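Local coordinates for DotI (Legionella pneumophila, PDB 3WZ4), which probably serves, through this periplasmic domain, as part of an inner-membrane complex essential for type IVB secretion, at residues A[13-16]-A[17-21]; A[26-29]-A[30-34]; A[43-46]-A[47-51]. All blocks are in the same frame, centred on the assembly; numbering follows the deposited sequence.

The three contacts follow one another along the chain, each within one continuous backbone. Contact 1 lies on helix 7-21, against the antiparallel sheet, its centre about 5 Å from the centre of the chain. Contacts 2 and 3 are surface contacts. Contact 2 starts helix 29-35, and contact 3 lies on helix 42-54, which follows it. Their centres are about 16 Å apart, yet they touch: Leu33 CD1 lies 3.9 Å from Leu49 CD2. Contact 1 meets contact 3 where Ala21 CB comes 4.2 Å from Phe48 CE1. A 2-methyl-2,4-pentanediol molecule, probably from the crystallisation liquor, is hydrogen-bonded through its O2 to Ala21 O. The side chains of Leu33 and Phe48 also lie close to bound diols.

Contact 1: A[13-16]-A[17-21]; sequences WANQ and AAIAA
With chi1 near -173°, Asn15 swings CG away from its own backbone nitrogen, while Ile19 turns CG1 beside its nitrogen (chi1 -59°), and the two side chains run alongside one another. The amide oxygen faces the isoleucine: Asn15 OD1 is 3.5 Å from Ile19 CG1. The same methylene also meets the backbone, with Ile19 CG1 only 3.1 Å from Asn15 O. This is the one place where side chains touch each other across the two segments.

The backbone does the rest. Ala17 N donates to Trp13 O at 3.0 Å, and this donor lies in the carbonyl plane. Ala18 N to Ala14 O and Ile19 N to Asn15 O continue the ladder, both with the donor tilted from the carbonyl plane. Ala20 N to Gln16 O is the shortest, 2.9 Å, and enters nearly along the C=O axis. The alanine methyl groups stay close to the helix; Ala20 CB sits 3.3 Å from Gln16 O and Ala18 CB 3.4 Å from Ala14 O.

This is regular alpha-helix, part of helix 7-21, which packs on the antiparallel sheet. Ala14 and Ala18 face Met115 of strand 106-119, and Ala17 faces Ile131. Trp13 reaches Ile129 and Ile131, and its ring meets that of Phe39.

The chemistry is therefore mostly that of main-chain amides. Four N-H groups each find a carbonyl one turn back, so the buried alanine face presents small apolar groups to the sheet without leaving these peptide donors unpaired.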
loop_
_atom_site.group_PDB
_atom_site.type_symbol
_atom_site.label_atom_id
_atom_site.label_comp_id
_atom_site.label_asym_id
_atom_site.label_seq_id
_atom_site.Cartn_x
_atom_site.Cartn_y
_atom_site.Cartn_z
ATOM N N TRP A 13 -0.790 -10.064 -4.427
ATOM C CA TRP A 13 -0.463 -9.587 -3.092
ATOM C C TRP A 13 -0.269 -8.067 -3.064
ATOM O O TRP A 13 -0.780 -7.385 -2.172
ATOM C CB TRP A 13 0.791 -10.294 -2.585
ATOM C CG TRP A 13 1.137 -9.997 -1.162
ATOM C CD1 TRP A 13 0.670 -10.641 -0.053
ATOM C CD2 TRP A 13 2.042 -8.992 -0.690
ATOM N NE1 TRP A 13 1.222 -10.094 1.081
ATOM C CE2 TRP A 13 2.069 -9.082 0.716
ATOM C CE3 TRP A 13 2.829 -8.023 -1.321
ATOM C CZ2 TRP A 13 2.852 -8.240 1.502
ATOM C CZ3 TRP A 13 3.605 -7.188 -0.538
ATOM C CH2 TRP A 13 3.611 -7.303 0.859
ATOM N N ALA A 14 0.472 -7.545 -4.037
ATOM C CA ALA A 14 0.712 -6.108 -4.134
ATOM C C ALA A 14 -0.600 -5.355 -4.334
ATOM O O ALA A 14 -0.782 -4.252 -3.819
ATOM C CB ALA A 14 1.681 -5.805 -5.274
ATOM N N ASN A 15 -1.510 -5.965 -5.086
ATOM C CA ASN A 15 -2.842 -5.417 -5.295
ATOM C C ASN A 15 -3.578 -5.264 -3.970
ATOM O O ASN A 15 -4.186 -4.230 -3.705
ATOM C CB ASN A 15 -3.639 -6.323 -6.238
ATOM C CG ASN A 15 -4.980 -5.731 -6.634
ATOM O OD1 ASN A 15 -5.498 -4.832 -5.973
ATOM N ND2 ASN A 15 -5.551 -6.240 -7.721
ATOM N N GLN A 16 -3.514 -6.300 -3.138
ATOM C CA GLN A 16 -4.165 -6.281 -1.832
ATOM C C GLN A 16 -3.582 -5.194 -0.937
ATOM O O GLN A 16 -4.318 -4.431 -0.311
ATOM C CB GLN A 16 -4.017 -7.635 -1.136
ATOM C CG GLN A 16 -4.487 -8.823 -1.956
ATOM C CD GLN A 16 -4.173 -10.150 -1.283
ATOM O OE1 GLN A 16 -3.666 -11.076 -1.916
ATOM N NE2 GLN A 16 -4.472 -10.243 0.009
ATOM N N ALA A 17 -2.255 -5.134 -0.876
ATOM C CA ALA A 17 -1.566 -4.180 -0.015
ATOM C C ALA A 17 -1.888 -2.738 -0.402
ATOM O O ALA A 17 -2.102 -1.885 0.464
ATOM C CB ALA A 17 -0.055 -4.425 -0.044
ATOM N N ALA A 18 -1.920 -2.474 -1.703
ATOM C CA ALA A 18 -2.212 -1.140 -2.212
ATOM C C ALA A 18 -3.622 -0.708 -1.822
ATOM O O ALA A 18 -3.827 0.397 -1.327
ATOM C CB ALA A 18 -2.032 -1.094 -3.730
ATOM N N ILE A 19 -4.589 -1.596 -2.034
ATOM C CA ILE A 19 -5.978 -1.305 -1.700
ATOM C C ILE A 19 -6.163 -1.126 -0.194
ATOM O O ILE A 19 -6.856 -0.210 0.252
ATOM C CB ILE A 19 -6.922 -2.409 -2.206
ATOM C CG1 ILE A 19 -6.799 -2.562 -3.724
ATOM C CG2 ILE A 19 -8.364 -2.106 -1.814
ATOM C CD1 ILE A 19 -7.158 -1.309 -4.497
ATOM N N ALA A 20 -5.538 -2.002 0.587
ATOM C CA ALA A 20 -5.640 -1.938 2.039
ATOM C C ALA A 20 -5.187 -0.582 2.573
ATOM O O ALA A 20 -5.773 -0.045 3.511
ATOM C CB ALA A 20 -4.830 -3.060 2.675
ATOM N N ALA A 21 -4.138 -0.032 1.970
ATOM C CA ALA A 21 -3.602 1.256 2.392
ATOM C C ALA A 21 -4.606 2.396 2.212
ATOM O O ALA A 21 -4.506 3.425 2.871
ATOM C CB ALA A 21 -2.314 1.563 1.644
#

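Contact 2: A[26-29]-A[30-34]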
loop_
_atom_site.group_PDB
_atom_site.type_symbol
_atom_site.label_atom_id
_atom_site.label_comp_id
_atom_site.label_asym_id
_atom_site.label_seq_id
_atom_site.Cartn_x
_atom_site.Cartn_y
_atom_site.Cartn_z
ATOM N N PHE A 26 -12.494 7.648 9.639
ATOM C CA PHE A 26 -12.240 8.491 10.808
ATOM C C PHE A 26 -12.365 7.736 12.131
ATOM O O PHE A 26 -11.848 8.177 13.155
ATOM C CB PHE A 26 -13.135 9.746 10.799
ATOM C CG PHE A 26 -14.605 9.460 10.961
ATOM C CD1 PHE A 26 -15.363 9.011 9.892
ATOM C CD2 PHE A 26 -15.234 9.660 12.181
ATOM C CE1 PHE A 26 -16.715 8.754 10.037
ATOM C CE2 PHE A 26 -16.590 9.407 12.331
ATOM C CZ PHE A 26 -17.331 8.952 11.257
ATOM N N VAL A 27 -13.033 6.589 12.103
ATOM C CA VAL A 27 -13.215 5.802 13.318
ATOM C C VAL A 27 -12.138 4.732 13.500
ATOM O O VAL A 27 -11.517 4.647 14.558
ATOM C CB VAL A 27 -14.603 5.137 13.358
ATOM C CG1 VAL A 27 -14.779 4.351 14.654
ATOM C CG2 VAL A 27 -15.692 6.182 13.213
ATOM N N ASN A 28 -11.906 3.926 12.467
ATOM C CA ASN A 28 -11.042 2.750 12.602
ATOM C C ASN A 28 -9.581 2.930 12.182
ATOM O O ASN A 28 -8.819 1.966 12.168
ATOM C CB ASN A 28 -11.645 1.552 11.854
ATOM C CG ASN A 28 -11.531 1.678 10.342
ATOM O OD1 ASN A 28 -10.917 2.609 9.826
ATOM N ND2 ASN A 28 -12.114 0.723 9.625
ATOM N N TYR A 29 -9.186 4.156 11.854
ATOM C CA TYR A 29 -7.868 4.393 11.257
ATOM C C TYR A 29 -6.693 3.760 12.012
ATOM O O TYR A 29 -5.756 3.262 11.392
ATOM C CB TYR A 29 -7.621 5.889 11.038
ATOM C CG TYR A 29 -7.513 6.694 12.309
ATOM C CD1 TYR A 29 -8.639 7.263 12.893
ATOM C CD2 TYR A 29 -6.283 6.894 12.924
ATOM C CE1 TYR A 29 -8.544 8.004 14.053
ATOM C CE2 TYR A 29 -6.179 7.632 14.086
ATOM C CZ TYR A 29 -7.313 8.186 14.643
ATOM O OH TYR A 29 -7.212 8.922 15.799
ATOM N N ARG A 30 -6.737 3.776 13.339
ATOM C CA ARG A 30 -5.637 3.225 14.127
ATOM C C ARG A 30 -5.534 1.701 14.003
ATOM O O ARG A 30 -4.436 1.155 13.887
ATOM C CB ARG A 30 -5.750 3.645 15.594
ATOM C CG ARG A 30 -4.558 3.232 16.450
ATOM C CD ARG A 30 -4.696 3.740 17.880
ATOM N NE ARG A 30 -3.716 3.138 18.782
ATOM C CZ ARG A 30 -2.584 3.723 19.166
ATOM N NH1 ARG A 30 -2.274 4.938 18.730
ATOM N NH2 ARG A 30 -1.761 3.093 19.994
ATOM N N ASP A 31 -6.678 1.023 14.028
ATOM C CA ASP A 31 -6.719 -0.430 13.873
ATOM C C ASP A 31 -6.281 -0.819 12.471
ATOM O O ASP A 31 -5.444 -1.704 12.295
ATOM C CB ASP A 31 -8.133 -0.958 14.119
ATOM C CG ASP A 31 -8.692 -0.521 15.451
ATOM O OD1 ASP A 31 -7.926 -0.499 16.439
ATOM O OD2 ASP A 31 -9.896 -0.189 15.509
ATOM N N GLU A 32 -6.862 -0.158 11.474
ATOM C CA GLU A 32 -6.516 -0.419 10.083
ATOM C C GLU A 32 -5.052 -0.115 9.818
ATOM O O GLU A 32 -4.355 -0.908 9.192
ATOM C CB GLU A 32 -7.411 0.382 9.139
ATOM C CG GLU A 32 -8.842 -0.113 9.092
ATOM C CD GLU A 32 -8.958 -1.502 8.497
ATOM O OE1 GLU A 32 -8.582 -1.678 7.319
ATOM O OE2 GLU A 32 -9.421 -2.422 9.208
ATOM N N LEU A 33 -4.589 1.036 10.297
ATOM C CA LEU A 33 -3.177 1.382 10.205
ATOM C C LEU A 33 -2.312 0.217 10.639
ATOM O O LEU A 33 -1.469 -0.266 9.886
ATOM C CB LEU A 33 -2.850 2.581 11.099
ATOM C CG LEU A 33 -1.374 2.687 11.516
ATOM C CD1 LEU A 33 -0.488 2.954 10.304
ATOM C CD2 LEU A 33 -1.161 3.752 12.588
ATOM N N GLN A 34 -2.537 -0.229 11.868
ATOM C CA GLN A 34 -1.681 -1.253 12.438
ATOM C C GLN A 34 -1.848 -2.620 11.774
ATOM O O GLN A 34 -0.877 -3.372 11.676
ATOM C CB GLN A 34 -1.860 -1.347 13.954
ATOM C CG GLN A 34 -0.619 -1.868 14.648
ATOM C CD GLN A 34 0.652 -1.302 14.039
ATOM O OE1 GLN A 34 0.914 -0.101 14.123
ATOM N NE2 GLN A 34 1.440 -2.163 13.412
HETATM O O HOH W 1 -8.970 4.731 15.269
HETATM O O HOH W 2 -11.520 -2.348 10.783
#
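The backbone passes from a loop into helix 29-35 at Asn28, and Glu32 N donates to Asn28 O at 3.0 Å in a nearly straight bond, 176° at the hydrogen. The next bond, from Leu33 N to Tyr29 O, is shorter, 2.7 Å, and more bent.

Beside the first bond, the Asn28 amide lies against the CG methylene of Glu32, with Asn28 ND2 3.4 Å from Glu32 CG. Asn28 CG sits between its backbone nitrogen and carbonyl carbon (chi1 73°), which places the amide there. The glutamate chain then bends at chi2 and turns its carboxylate off the amide; the planes of the two groups are 26° apart. Their polar ends are joined through a water, which donates to Glu32 OE2 at 2.6 Å and accepts a weak bond from Asn28 ND2.

Asn28 occupies the N-cap position, but its side chain makes no capping bond to the helix. A second water partly does that work for the first turn. It accepts from Arg30 N at 3.1 Å and donates to Val27 O, so it bridges the preceding loop to an amide at the helix start. The same water lies over one face of the Tyr29 ring, toward its rim.

Just before the helix, Asn25 OD1 accepts from both Val27 N and Asn28 N. Tyr29 OH is hydrogen-bonded to Lys62 NZ. On the side facing helix 42-54, Leu33 leans on Trp45 and Leu49.

Contact 3: A[43-46]-A[47-51]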
loop_
_atom_site.group_PDB
_atom_site.type_symbol
_atom_site.label_atom_id
_atom_site.label_comp_id
_atom_site.label_asym_id
_atom_site.label_seq_id
_atom_site.Cartn_x
_atom_site.Cartn_y
_atom_site.Cartn_z
ATOM N N GLU A 43 12.293 -1.473 7.061
ATOM C CA GLU A 43 12.507 -0.155 6.466
ATOM C C GLU A 43 11.273 0.348 5.714
ATOM O O GLU A 43 11.055 1.554 5.598
ATOM C CB GLU A 43 13.733 -0.159 5.547
ATOM C CG GLU A 43 13.566 -0.969 4.271
ATOM C CD GLU A 43 13.731 -2.461 4.491
ATOM O OE1 GLU A 43 14.039 -2.867 5.637
ATOM O OE2 GLU A 43 13.551 -3.228 3.516
ATOM N N GLY A 44 10.468 -0.579 5.204
ATOM C CA GLY A 44 9.259 -0.216 4.491
ATOM C C GLY A 44 8.235 0.420 5.412
ATOM O O GLY A 44 7.558 1.380 5.041
ATOM N N TRP A 45 8.132 -0.115 6.621
ATOM C CA TRP A 45 7.185 0.385 7.612
ATOM C C TRP A 45 7.555 1.796 8.062
ATOM O O TRP A 45 6.686 2.644 8.250
ATOM C CB TRP A 45 7.122 -0.570 8.808
ATOM C CG TRP A 45 6.117 -0.194 9.862
ATOM C CD1 TRP A 45 6.368 0.066 11.179
ATOM C CD2 TRP A 45 4.702 -0.041 9.687
ATOM N NE1 TRP A 45 5.199 0.371 11.834
ATOM C CE2 TRP A 45 4.163 0.314 10.940
ATOM C CE3 TRP A 45 3.840 -0.166 8.593
ATOM C CZ2 TRP A 45 2.801 0.541 11.129
ATOM C CZ3 TRP A 45 2.490 0.061 8.783
ATOM C CH2 TRP A 45 1.983 0.411 10.042
ATOM N N ASP A 46 8.851 2.046 8.223
ATOM C CA ASP A 46 9.326 3.377 8.587
ATOM C C ASP A 46 8.988 4.402 7.506
ATOM O O ASP A 46 8.516 5.499 7.803
ATOM C CB ASP A 46 10.835 3.363 8.838
ATOM C CG ASP A 46 11.207 2.636 10.116
ATOM O OD1 ASP A 46 10.328 2.473 10.991
ATOM O OD2 ASP A 46 12.381 2.235 10.251
ATOM N N GLN A 47 9.235 4.036 6.253
ATOM C CA GLN A 47 8.978 4.927 5.128
ATOM C C GLN A 47 7.482 5.165 4.945
ATOM O O GLN A 47 7.047 6.284 4.675
ATOM C CB GLN A 47 9.600 4.360 3.849
ATOM C CG GLN A 47 9.461 5.253 2.626
ATOM C CD GLN A 47 8.267 4.888 1.768
ATOM O OE1 GLN A 47 7.859 3.726 1.712
ATOM N NE2 GLN A 47 7.698 5.880 1.096
ATOM N N PHE A 48 6.694 4.106 5.098
ATOM C CA PHE A 48 5.246 4.216 4.974
ATOM C C PHE A 48 4.674 5.114 6.065
ATOM O O PHE A 48 3.811 5.951 5.799
ATOM C CB PHE A 48 4.597 2.831 5.027
ATOM C CG PHE A 48 3.096 2.854 4.954
ATOM C CD1 PHE A 48 2.452 3.090 3.752
ATOM C CD2 PHE A 48 2.331 2.628 6.085
ATOM C CE1 PHE A 48 1.069 3.105 3.682
ATOM C CE2 PHE A 48 0.950 2.644 6.021
ATOM C CZ PHE A 48 0.319 2.883 4.817
ATOM N N LEU A 49 5.156 4.941 7.293
ATOM C CA LEU A 49 4.733 5.796 8.399
ATOM C C LEU A 49 5.135 7.249 8.160
ATOM O O LEU A 49 4.367 8.166 8.439
ATOM C CB LEU A 49 5.317 5.304 9.726
ATOM C CG LEU A 49 4.650 4.071 10.344
ATOM C CD1 LEU A 49 5.365 3.655 11.616
ATOM C CD2 LEU A 49 3.180 4.344 10.620
ATOM N N GLY A 50 6.344 7.449 7.641
ATOM C CA GLY A 50 6.836 8.781 7.334
ATOM C C GLY A 50 6.006 9.467 6.263
ATOM O O GLY A 50 5.747 10.671 6.332
ATOM N N ALA A 51 5.589 8.697 5.264
ATOM C CA ALA A 51 4.746 9.224 4.205
ATOM C C ALA A 51 3.391 9.615 4.777
ATOM O O ALA A 51 2.785 10.598 4.353
ATOM C CB ALA A 51 4.583 8.199 3.096
HETATM O O HOH W 3 7.123 1.247 2.445
#
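Leu49 lays a methyl group over the indole of Trp45, one turn apart on the helix, and this is the tight part of the contact. Leu49 CD1 stands 3.7 Å from the centroid of the five-membered ring and 28° off its normal, a CH-pi contact over the face. The same methyl carbon, Leu49 CD1, is 3.3 Å from Trp45 NE1. The other branch, CD2, reaches toward the six-membered ring near CZ2. The indole is brought here because Trp45 CG lies anti to the backbone nitrogen (chi1 -177°), which sends the ring along the helix toward the following turn.

Phe48 meets Trp45 more loosely. The rings are tilted by 25° and offset, so little of one lies over the other, and their centroids are 5.9 Å apart. The touch is local: Trp45 CZ3 is 3.7 Å from Phe48 CD2.

Next to strand 129-138 the helix has a hydrated edge. Here a water donates to both Gly44 O and Gln47 OE1, the latter at 2.7 Å, and links the backbone to the glutamine amide. Gly44 O also accepts Phe48 N, so two donors share it. Gln47 OE1 has a further partner in Phe134 N, and Glu43 OE2 bonds to Ser132 OG. The solvent side is that of Asp46. Its side chain is exposed, in contrast to the packed Trp45 and Leu49, and its backbone carbonyl accepts Gly50 N at 2.9 Å.

The arrangement is an i, i+3, i+4 side-chain cluster on an alpha-helix. Trp45 and Leu49 face helix 29-35, where Gln34 also packs on Trp45, while Phe48 turns to Phe40, Phe134 and the end of helix 7-21 in this alpha-plus-beta domain of the NTF2 clan.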